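Local coordinates for protein cytochrome P450 CYP260B1 (Sorangium cellulosum, PDB 5HIW) that belongs to the cytochrome P450 family and carries a haem (protoporphyrin IX containing iron) inside a largely helical chain, at residues Y32-E35 with G36-V39; E149-A152 with L153-M157; R120-L123 with F124-F127; Q263-E266 with E267-R270. All coordinates share one frame; numbering follows the deposited sequence.

Contact 1 of 4, residues Y32-E35 with G36-V39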
loop_
_atom_site.group_PDB
_atom_site.type_symbol
_atom_site.label_atom_id
_atom_site.label_comp_id
_atom_site.label_asym_id
_atom_site.label_seq_id
_atom_site.Cartn_x
_atom_site.Cartn_y
_atom_site.Cartn_z
ATOM N N TYR A 32 -19.139 -14.883 2.385
ATOM C CA TYR A 32 -19.019 -16.140 1.631
ATOM C C TYR A 32 -17.672 -16.674 1.937
ATOM O O TYR A 32 -16.802 -15.924 2.427
ATOM C CB TYR A 32 -19.255 -15.932 0.138
ATOM C CG TYR A 32 -18.030 -15.480 -0.574
ATOM C CD1 TYR A 32 -17.684 -14.128 -0.578
ATOM C CD2 TYR A 32 -17.193 -16.359 -1.179
ATOM C CE1 TYR A 32 -16.510 -13.681 -1.188
ATOM C CE2 TYR A 32 -16.034 -15.937 -1.785
ATOM C CZ TYR A 32 -15.710 -14.556 -1.793
ATOM O OH TYR A 32 -14.512 -14.115 -2.284
ATOM N N PHE A 33 -17.443 -17.967 1.719
ATOM C CA PHE A 33 -16.172 -18.558 2.044
ATOM C C PHE A 33 -15.533 -18.672 0.703
ATOM O O PHE A 33 -16.063 -19.320 -0.226
ATOM C CB PHE A 33 -16.323 -19.940 2.744
ATOM C CG PHE A 33 -15.049 -20.616 3.097
ATOM C CD1 PHE A 33 -14.315 -21.337 2.162
ATOM C CD2 PHE A 33 -14.572 -20.580 4.399
ATOM C CE1 PHE A 33 -13.141 -21.928 2.528
ATOM C CE2 PHE A 33 -13.373 -21.175 4.752
ATOM C CZ PHE A 33 -12.647 -21.863 3.810
ATOM N N ASP A 34 -14.376 -18.036 0.577
ATOM C CA ASP A 34 -13.608 -18.138 -0.644
ATOM C C ASP A 34 -12.660 -19.310 -0.553
ATOM O O ASP A 34 -11.739 -19.335 0.230
ATOM C CB ASP A 34 -12.813 -16.859 -0.920
ATOM C CG ASP A 34 -12.316 -16.806 -2.316
ATOM O OD1 ASP A 34 -11.346 -17.519 -2.622
ATOM O OD2 ASP A 34 -12.930 -16.080 -3.136
ATOM N N GLU A 35 -12.896 -20.269 -1.436
ATOM C CA GLU A 35 -12.086 -21.501 -1.516
ATOM C C GLU A 35 -10.675 -21.287 -1.996
ATOM O O GLU A 35 -9.814 -22.030 -1.612
ATOM C CB GLU A 35 -12.826 -22.554 -2.399
ATOM C CG GLU A 35 -14.113 -23.006 -1.767
ATOM C CD GLU A 35 -14.875 -24.088 -2.532
ATOM O OE1 GLU A 35 -14.824 -24.110 -3.759
ATOM O OE2 GLU A 35 -15.620 -24.818 -1.849
ATOM N N GLY A 36 -10.429 -20.249 -2.798
ATOM C CA GLY A 36 -9.037 -19.906 -3.238
ATOM C C GLY A 36 -8.258 -19.318 -2.045
ATOM O O GLY A 36 -7.116 -19.688 -1.815
ATOM N N LEU A 37 -8.850 -18.411 -1.291
ATOM C CA LEU A 37 -8.186 -17.806 -0.091
ATOM C C LEU A 37 -8.224 -18.695 1.110
ATOM O O LEU A 37 -7.365 -18.601 1.955
ATOM C CB LEU A 37 -8.828 -16.439 0.314
ATOM C CG LEU A 37 -8.871 -15.312 -0.734
ATOM C CD1 LEU A 37 -9.420 -14.077 -0.084
ATOM C CD2 LEU A 37 -7.514 -14.984 -1.388
ATOM N N GLY A 38 -9.237 -19.550 1.243
ATOM C CA GLY A 38 -9.340 -20.430 2.410
ATOM C C GLY A 38 -9.963 -19.795 3.641
ATOM O O GLY A 38 -9.796 -20.316 4.748
ATOM N N VAL A 39 -10.677 -18.682 3.473
ATOM C CA VAL A 39 -11.297 -17.993 4.568
ATOM C C VAL A 39 -12.593 -17.360 4.185
ATOM O O VAL A 39 -12.821 -17.048 2.990
ATOM C CB VAL A 39 -10.355 -16.874 5.134
ATOM C CG1 VAL A 39 -9.123 -17.477 5.750
ATOM C CG2 VAL A 39 -9.978 -15.868 4.061
#

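Contact 2 of 4, residues E149-A152 with L153-M157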
loop_
_atom_site.group_PDB
_atom_site.type_symbol
_atom_site.label_atom_id
_atom_site.label_comp_id
_atom_site.label_asym_id
_atom_site.label_seq_id
_atom_site.Cartn_x
_atom_site.Cartn_y
_atom_site.Cartn_z
ATOM N N GLU A 149 21.127 -5.032 -1.460
ATOM C CA GLU A 149 21.188 -5.928 -0.332
ATOM C C GLU A 149 19.931 -5.728 0.522
ATOM O O GLU A 149 19.243 -6.689 0.912
ATOM C CB GLU A 149 22.446 -5.650 0.482
ATOM C CG GLU A 149 22.557 -6.449 1.783
ATOM C CD GLU A 149 23.725 -6.021 2.652
ATOM O OE1 GLU A 149 24.443 -5.080 2.343
ATOM O OE2 GLU A 149 23.859 -6.667 3.671
ATOM N N ASN A 150 19.643 -4.443 0.775
ATOM C CA ASN A 150 18.516 -4.104 1.612
ATOM C C ASN A 150 17.139 -4.388 0.966
ATOM O O ASN A 150 16.228 -4.817 1.671
ATOM C CB ASN A 150 18.666 -2.693 2.119
ATOM C CG ASN A 150 19.734 -2.623 3.207
ATOM O OD1 ASN A 150 19.981 -3.612 3.899
ATOM N ND2 ASN A 150 20.350 -1.479 3.356
ATOM N N ASP A 151 17.062 -4.222 -0.343
ATOM C CA ASP A 151 15.895 -4.671 -1.089
ATOM C C ASP A 151 15.636 -6.166 -0.831
ATOM O O ASP A 151 14.540 -6.570 -0.475
ATOM C CB ASP A 151 16.073 -4.377 -2.565
ATOM C CG ASP A 151 14.775 -4.638 -3.373
ATOM O OD1 ASP A 151 13.892 -3.709 -3.385
ATOM O OD2 ASP A 151 14.625 -5.799 -3.873
ATOM N N ALA A 152 16.656 -7.000 -1.002
ATOM C CA ALA A 152 16.505 -8.402 -0.710
ATOM C C ALA A 152 16.165 -8.739 0.739
ATOM O O ALA A 152 15.288 -9.572 0.963
ATOM C CB ALA A 152 17.699 -9.204 -1.181
ATOM N N LEU A 153 16.773 -8.040 1.700
ATOM C CA LEU A 153 16.419 -8.187 3.093
ATOM C C LEU A 153 14.938 -7.833 3.379
ATOM O O LEU A 153 14.207 -8.571 4.001
ATOM C CB LEU A 153 17.362 -7.416 3.989
ATOM C CG LEU A 153 18.815 -7.830 4.162
ATOM C CD1 LEU A 153 19.495 -6.808 5.013
ATOM C CD2 LEU A 153 18.991 -9.247 4.709
ATOM N N ILE A 154 14.507 -6.701 2.893
ATOM C CA ILE A 154 13.124 -6.294 3.088
ATOM C C ILE A 154 12.118 -7.255 2.446
ATOM O O ILE A 154 11.108 -7.590 3.024
ATOM C CB ILE A 154 12.959 -4.851 2.600
ATOM C CG1 ILE A 154 13.821 -3.897 3.441
ATOM C CG2 ILE A 154 11.508 -4.416 2.762
ATOM C CD1 ILE A 154 14.018 -2.519 2.808
ATOM N N ARG A 155 12.374 -7.665 1.210
ATOM C CA ARG A 155 11.538 -8.691 0.535
ATOM C C ARG A 155 11.456 -9.979 1.343
ATOM O O ARG A 155 10.363 -10.552 1.492
ATOM C CB ARG A 155 11.968 -8.858 -0.953
ATOM C CG ARG A 155 11.602 -7.566 -1.748
ATOM C CD ARG A 155 11.791 -7.693 -3.248
ATOM N NE ARG A 155 11.951 -6.345 -3.783
ATOM C CZ ARG A 155 10.972 -5.457 -4.010
ATOM N NH1 ARG A 155 9.727 -5.787 -3.732
ATOM N NH2 ARG A 155 11.247 -4.202 -4.440
ATOM N N LYS A 156 12.538 -10.364 1.977
ATOM C CA LYS A 156 12.527 -11.549 2.816
ATOM C C LYS A 156 11.660 -11.306 4.054
ATOM O O LYS A 156 10.907 -12.222 4.442
ATOM C CB LYS A 156 13.911 -11.987 3.265
ATOM C CG LYS A 156 14.749 -12.705 2.220
ATOM C CD LYS A 156 16.056 -13.255 2.752
ATOM C CE LYS A 156 17.241 -12.330 2.542
ATOM N NZ LYS A 156 18.426 -13.065 3.102
ATOM N N MET A 157 11.811 -10.136 4.704
ATOM C CA MET A 157 10.888 -9.773 5.823
ATOM C C MET A 157 9.435 -9.843 5.422
ATOM O O MET A 157 8.615 -10.460 6.108
ATOM C CB MET A 157 11.233 -8.437 6.411
ATOM C CG MET A 157 12.638 -8.425 6.994
ATOM S SD MET A 157 12.819 -6.954 8.013
ATOM C CE MET A 157 13.107 -5.757 6.765
#

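Contact 3 of 4, residues R120-L123 with F124-F127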
loop_
_atom_site.group_PDB
_atom_site.type_symbol
_atom_site.label_atom_id
_atom_site.label_comp_id
_atom_site.label_asym_id
_atom_site.label_seq_id
_atom_site.Cartn_x
_atom_site.Cartn_y
_atom_site.Cartn_z
ATOM N N ARG A 120 11.353 2.822 -24.835
ATOM C CA ARG A 120 10.265 2.188 -24.129
ATOM C C ARG A 120 10.666 2.027 -22.683
ATOM O O ARG A 120 11.844 2.166 -22.293
ATOM C CB ARG A 120 9.911 0.813 -24.737
ATOM C CG ARG A 120 9.693 0.874 -26.254
ATOM C CD ARG A 120 9.062 -0.395 -26.785
ATOM N NE ARG A 120 8.756 -0.293 -28.231
ATOM C CZ ARG A 120 8.596 -1.333 -29.057
ATOM N NH1 ARG A 120 8.709 -2.583 -28.618
ATOM N NH2 ARG A 120 8.333 -1.128 -30.346
ATOM N N ALA A 121 9.655 1.757 -21.870
ATOM C CA ALA A 121 9.898 1.358 -20.499
ATOM C C ALA A 121 8.868 0.352 -20.076
ATOM O O ALA A 121 7.727 0.307 -20.572
ATOM C CB ALA A 121 9.865 2.589 -19.592
ATOM N N GLU A 122 9.260 -0.472 -19.141
ATOM C CA GLU A 122 8.340 -1.212 -18.391
ATOM C C GLU A 122 8.303 -0.451 -17.047
ATOM O O GLU A 122 9.266 -0.556 -16.228
ATOM C CB GLU A 122 8.891 -2.594 -18.253
ATOM C CG GLU A 122 7.990 -3.681 -17.795
ATOM C CD GLU A 122 7.542 -3.457 -16.352
ATOM O OE1 GLU A 122 8.255 -3.834 -15.422
ATOM O OE2 GLU A 122 6.478 -2.872 -16.186
ATOM N N LEU A 123 7.237 0.326 -16.823
ATOM C CA LEU A 123 7.229 1.320 -15.726
ATOM C C LEU A 123 6.983 0.678 -14.349
ATOM O O LEU A 123 7.137 1.366 -13.351
ATOM C CB LEU A 123 6.207 2.409 -15.973
ATOM C CG LEU A 123 6.442 3.340 -17.137
ATOM C CD1 LEU A 123 5.255 4.286 -17.390
ATOM C CD2 LEU A 123 7.693 4.135 -16.995
ATOM N N PHE A 124 6.644 -0.585 -14.268
ATOM C CA PHE A 124 6.645 -1.258 -12.969
ATOM C C PHE A 124 8.119 -1.344 -12.505
ATOM O O PHE A 124 8.495 -0.745 -11.529
ATOM C CB PHE A 124 6.018 -2.633 -12.930
ATOM C CG PHE A 124 5.873 -3.168 -11.522
ATOM C CD1 PHE A 124 4.854 -2.780 -10.737
ATOM C CD2 PHE A 124 6.856 -4.027 -10.969
ATOM C CE1 PHE A 124 4.739 -3.209 -9.415
ATOM C CE2 PHE A 124 6.782 -4.446 -9.664
ATOM C CZ PHE A 124 5.711 -4.009 -8.851
ATOM N N ASP A 125 8.948 -2.058 -13.263
ATOM C CA ASP A 125 10.360 -2.181 -12.897
ATOM C C ASP A 125 11.073 -0.844 -12.877
ATOM O O ASP A 125 11.915 -0.599 -11.979
ATOM C CB ASP A 125 11.057 -3.104 -13.921
ATOM C CG ASP A 125 10.747 -4.584 -13.742
ATOM O OD1 ASP A 125 10.134 -5.030 -12.754
ATOM O OD2 ASP A 125 11.138 -5.364 -14.638
ATOM N N ASP A 126 10.803 0.022 -13.876
ATOM C CA ASP A 126 11.568 1.251 -14.153
ATOM C C ASP A 126 11.106 2.520 -13.368
ATOM O O ASP A 126 11.731 3.573 -13.461
ATOM C CB ASP A 126 11.496 1.572 -15.717
ATOM C CG ASP A 126 12.256 0.489 -16.633
ATOM O OD1 ASP A 126 13.090 -0.209 -16.055
ATOM O OD2 ASP A 126 11.941 0.297 -17.850
ATOM N N PHE A 127 9.968 2.447 -12.689
ATOM C CA PHE A 127 9.415 3.560 -11.925
ATOM C C PHE A 127 8.779 3.070 -10.621
ATOM O O PHE A 127 9.163 3.562 -9.546
ATOM C CB PHE A 127 8.403 4.307 -12.762
ATOM C CG PHE A 127 7.814 5.509 -12.084
ATOM C CD1 PHE A 127 8.457 6.701 -12.101
ATOM C CD2 PHE A 127 6.622 5.384 -11.356
ATOM C CE1 PHE A 127 7.882 7.827 -11.526
ATOM C CE2 PHE A 127 6.059 6.485 -10.756
ATOM C CZ PHE A 127 6.707 7.699 -10.832
#

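Contact 4 of 4, residues Q263-E266 with E267-R270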
loop_
_atom_site.group_PDB
_atom_site.type_symbol
_atom_site.label_atom_id
_atom_site.label_comp_id
_atom_site.label_asym_id
_atom_site.label_seq_id
_atom_site.Cartn_x
_atom_site.Cartn_y
_atom_site.Cartn_z
ATOM N N GLN A 263 -6.443 14.877 -7.308
ATOM C CA GLN A 263 -7.757 14.252 -7.351
ATOM C C GLN A 263 -7.814 13.091 -8.380
ATOM O O GLN A 263 -8.621 12.158 -8.231
ATOM C CB GLN A 263 -8.812 15.344 -7.638
ATOM C CG GLN A 263 -8.791 15.798 -9.081
ATOM C CD GLN A 263 -9.598 17.073 -9.282
ATOM O OE1 GLN A 263 -9.322 18.036 -8.615
ATOM N NE2 GLN A 263 -10.598 17.057 -10.155
ATOM N N ALA A 264 -6.982 13.143 -9.423
ATOM C CA ALA A 264 -6.773 12.033 -10.331
ATOM C C ALA A 264 -6.241 10.830 -9.582
ATOM O O ALA A 264 -6.668 9.688 -9.851
ATOM C CB ALA A 264 -5.874 12.392 -11.506
ATOM N N ILE A 265 -5.316 11.047 -8.651
ATOM C CA ILE A 265 -4.833 9.977 -7.846
ATOM C C ILE A 265 -5.923 9.337 -7.007
ATOM O O ILE A 265 -5.992 8.098 -6.864
ATOM C CB ILE A 265 -3.547 10.440 -7.020
ATOM C CG1 ILE A 265 -2.373 10.724 -7.991
ATOM C CG2 ILE A 265 -3.207 9.404 -5.947
ATOM C CD1 ILE A 265 -1.182 11.410 -7.293
ATOM N N GLU A 266 -6.790 10.153 -6.392
ATOM C CA GLU A 266 -7.864 9.650 -5.576
ATOM C C GLU A 266 -8.774 8.788 -6.455
ATOM O O GLU A 266 -9.123 7.669 -6.097
ATOM C CB GLU A 266 -8.672 10.783 -4.923
ATOM C CG GLU A 266 -7.888 11.591 -3.837
ATOM C CD GLU A 266 -7.330 10.621 -2.776
ATOM O OE1 GLU A 266 -8.121 10.078 -1.958
ATOM O OE2 GLU A 266 -6.098 10.360 -2.793
ATOM N N GLU A 267 -9.049 9.256 -7.641
ATOM C CA GLU A 267 -9.903 8.431 -8.557
ATOM C C GLU A 267 -9.224 7.120 -9.014
ATOM O O GLU A 267 -9.875 6.095 -9.037
ATOM C CB GLU A 267 -10.331 9.271 -9.736
ATOM C CG GLU A 267 -11.161 8.599 -10.805
ATOM C CD GLU A 267 -12.506 8.061 -10.359
ATOM O OE1 GLU A 267 -12.821 7.958 -9.195
ATOM O OE2 GLU A 267 -13.299 7.664 -11.258
ATOM N N SER A 268 -7.872 7.114 -9.197
ATOM C CA SER A 268 -7.107 5.889 -9.496
ATOM C C SER A 268 -7.209 4.915 -8.390
ATOM O O SER A 268 -7.339 3.698 -8.615
ATOM C CB SER A 268 -5.617 6.184 -9.878
ATOM O OG SER A 268 -4.739 6.419 -8.731
ATOM N N THR A 269 -7.226 5.418 -7.146
ATOM C CA THR A 269 -7.337 4.507 -6.037
ATOM C C THR A 269 -8.749 3.904 -5.912
ATOM O O THR A 269 -8.891 2.860 -5.286
ATOM C CB THR A 269 -6.859 5.020 -4.660
ATOM O OG1 THR A 269 -7.733 6.038 -4.167
ATOM C CG2 THR A 269 -5.440 5.515 -4.772
ATOM N N ARG A 270 -9.759 4.583 -6.432
ATOM C CA ARG A 270 -11.143 3.990 -6.427
ATOM C C ARG A 270 -11.305 2.990 -7.595
ATOM O O ARG A 270 -11.739 1.819 -7.422
ATOM C CB ARG A 270 -12.199 5.089 -6.535
ATOM C CG ARG A 270 -13.621 4.541 -6.522
ATOM C CD ARG A 270 -14.608 5.523 -7.064
ATOM N NE ARG A 270 -14.382 5.654 -8.454
ATOM C CZ ARG A 270 -14.723 4.771 -9.372
ATOM N NH1 ARG A 270 -15.346 3.658 -9.064
ATOM N NH2 ARG A 270 -14.482 5.082 -10.625
HETATM O O HOH W 1 -6.494 7.466 -2.051
#

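Contact 1 of 4, residues Y32-E35 with G36-V39
A G1 beta bulge closes this beta hairpin: Gly38 and Val39 both face Asp34, the last residue of the incoming strand. Asp34 O takes the backbone N of Gly38 at 2.7 Å, while Val39 N reaches the same oxygen only weakly. In the other direction Asp34 N donates to Val39 O at 3.0 Å, meeting that oxygen from above its carbonyl plane. Gly38 has a positive phi (83°), as in G1 bulges; a side chain there would crowd the preceding carbonyl oxygen, so glycine suits the place.

The Asp34 carboxylate reinforces the bend. Its CG lies opposite the backbone N (chi1 -165°), which sends OD1 over the turn to accept from Leu37 N at 3.0 Å, with a second, weak bond from Gly36 N. The other oxygen, OD2, offers its anti lone pair to Tyr32 OH at 2.7 Å, in the plane of the tyrosine ring, and also receives Leu7 N. Both oxygens are therefore engaged, which should restrict rotation of the carboxylate.

Phe33 lies over the bulge, with Val39 N over one ring face, toward the rim, and CZ 3.4 Å from Gly38 O. Glu35 turns out to Arg4, a salt bridge to the neighbouring strand. With Asp34 OD1 taking Leu37 N and Asp34 O taking Gly38 N, the bend fits an Asx motif, combined with the G1 bulge joining strands 31-34 and 39-42 of the mixed sheet.

Contact 2 of 4, residues E149-A152 with L153-M157
Leu153, Ile154, Arg155 and Lys156 each donate their backbone N to the carbonyl four residues earlier, a regular alpha-helical run of about two turns in which Arg155 N to Asp151 O is nearly linear at 172°. The run belongs to helix 147-162, which by its order in the chain is probably the F helix of the P450 fold and packs against helix 167-191, probably the G helix.

The polar side is carried by an i to i+4 salt bridge. Asp151 CG stands opposite its backbone N (chi1 -171°), and the Arg155 chain runs extended from CG to NE, so the two ends meet alongside the helix. The guanidinium grips the carboxylate side-on: NE donates to Asp151 OD2 at 2.7 Å, and NH2 to Asp151 OD1 at 2.9 Å. The first bond lies in the guanidinium plane, the second is tilted from it, and the two flat groups stand 51° apart, a twisted rather than coplanar pair. Tyr230 holds Asp151 OD1 from outside, and Glu231 takes Arg155 NH1, so the bridge is part of a wider network with the loop after helix 218-229.

The other flank mixes aliphatic carbons with a buried amide. Ile154 turns its CG1 back over the helix, 3.1 Å from Asn150 O, a close methylene contact on an oxygen already taken by Ile154 N. Asn150 OD1, bonded to Gln183 of helix 167-191, also touches the leucine one turn on: Leu153 CD1 comes to within 3.4 Å of Asn150 OD1.

Contact 3 of 4, residues R120-L123 with F124-F127
Glu122 is the N-cap of helix 123-128, where the chain passes from strand 120-122 directly into a helix. Its side chain does the capping with both oxygens: OE1 accepts from Asp125 N at 2.9 Å and OE2 from Phe124 N at 3.0 Å. The chain swings back to do so because it is bent at chi2 (-66°), and both donors meet the carboxylate from above its plane, 40° out of it for Asp125 N.

A return bond completes the cap: Asp126 OD2 accepts from Glu122 N at 3.1 Å. Paired with Asp125 N to Glu122 OE1, it resembles a capping box, the returning carboxylate sitting one residue further along than in the classic form. Asp126 N bonds Glu122 O at 2.9 Å as the ordinary helix bond, in the carbonyl plane. Asp126 OD2 also rests against Ala121 CB, whereas Phe127 N reaches Leu123 O only through a weak bond.

Glu122 OE2 also touches Phe124 CB, and the two side chains run side by side, with carboxylate and ring planes 17° apart; the ring itself meets Trp235.

The close approach of two acids shapes the chemistry. Glu122 OE1 and Asp125 OD2 are 3.4 Å apart, yet Arg377 bridges the two side chains through separate nitrogens, and Ile387 N holds Glu122 OE2. With the helix's N-terminal N-H groups, this arginine probably offsets the repulsion and favours both carboxylates ionised.

Contact 4 of 4, residues Q263-E266 with E267-R270
Ser268 and Thr269 fold their hydroxyls back onto the preceding turn of helix 261-271, which corresponds to the K helix of the P450 fold and carries its ExxR motif as Glu267 and Arg270. The backbone is alpha-helical: Glu267 N bonds Gln263 O, and Ser268 N bonds Ala264 O.

The tightly packed side faces helices 232-245 and 341-358. There Ser268 OG, set between its backbone N and carbonyl carbon (chi1 80°), donates to Ile265 O at 2.8 Å. That oxygen also receives Thr269 N, and Thr269 CG2 presses on it at 3.4 Å. The Ile265 side chain points out of the turn into Met236, Leu240 and Ala348, while Ser268 packs on Leu240 and Ala243. In this way the buried hydroxyl finds its acceptor within its own helix.

The more open, water-linked side runs past the partly exposed Glu266. Thr269 OG1 donates to Glu266 O at 2.9 Å, alongside Arg270 N, and accepts a hydrogen bond from a water 2.8 Å from OG1. The same water donates weakly to Glu266 OE2, linking the two side chains indirectly, while Arg345 holds Glu266 OE1 directly.

The motif pair lies on a third side. Glu267 OE2 is shared with Arg323, consistent with the Glu-Arg-Arg triad of P450s, and Arg270 NH1 reaches the carbonyls of His307 and Pro316. Arg270 clasps Glu267 side-on, in its own guanidinium plane: NE meets OE1 at 2.9 Å, and NH2 meets OE2 at 2.9 Å in a nearly straight bond (178°).

How the contacts relate
From the N terminus the contacts come in the order 1, 3, 2, 4. All are local and in series, so none encloses or crosses another. Contact 1 turns the hairpin between strands 31-34 and 39-42; its centre is about 29 Å or more from each of the others. Contact 3 starts helix 123-128 straight from strand 120-122, and contacts 2 and 4 each span about two turns of a helix. Contacts 2 and 3 approach to about 7 Å between nearest atoms. Helix 232-245 packs against both 120-127 and 263-270, whose nearest atoms are about 9 Å apart. Contacts 2 and 4 lie on opposite sides of the chain's centre.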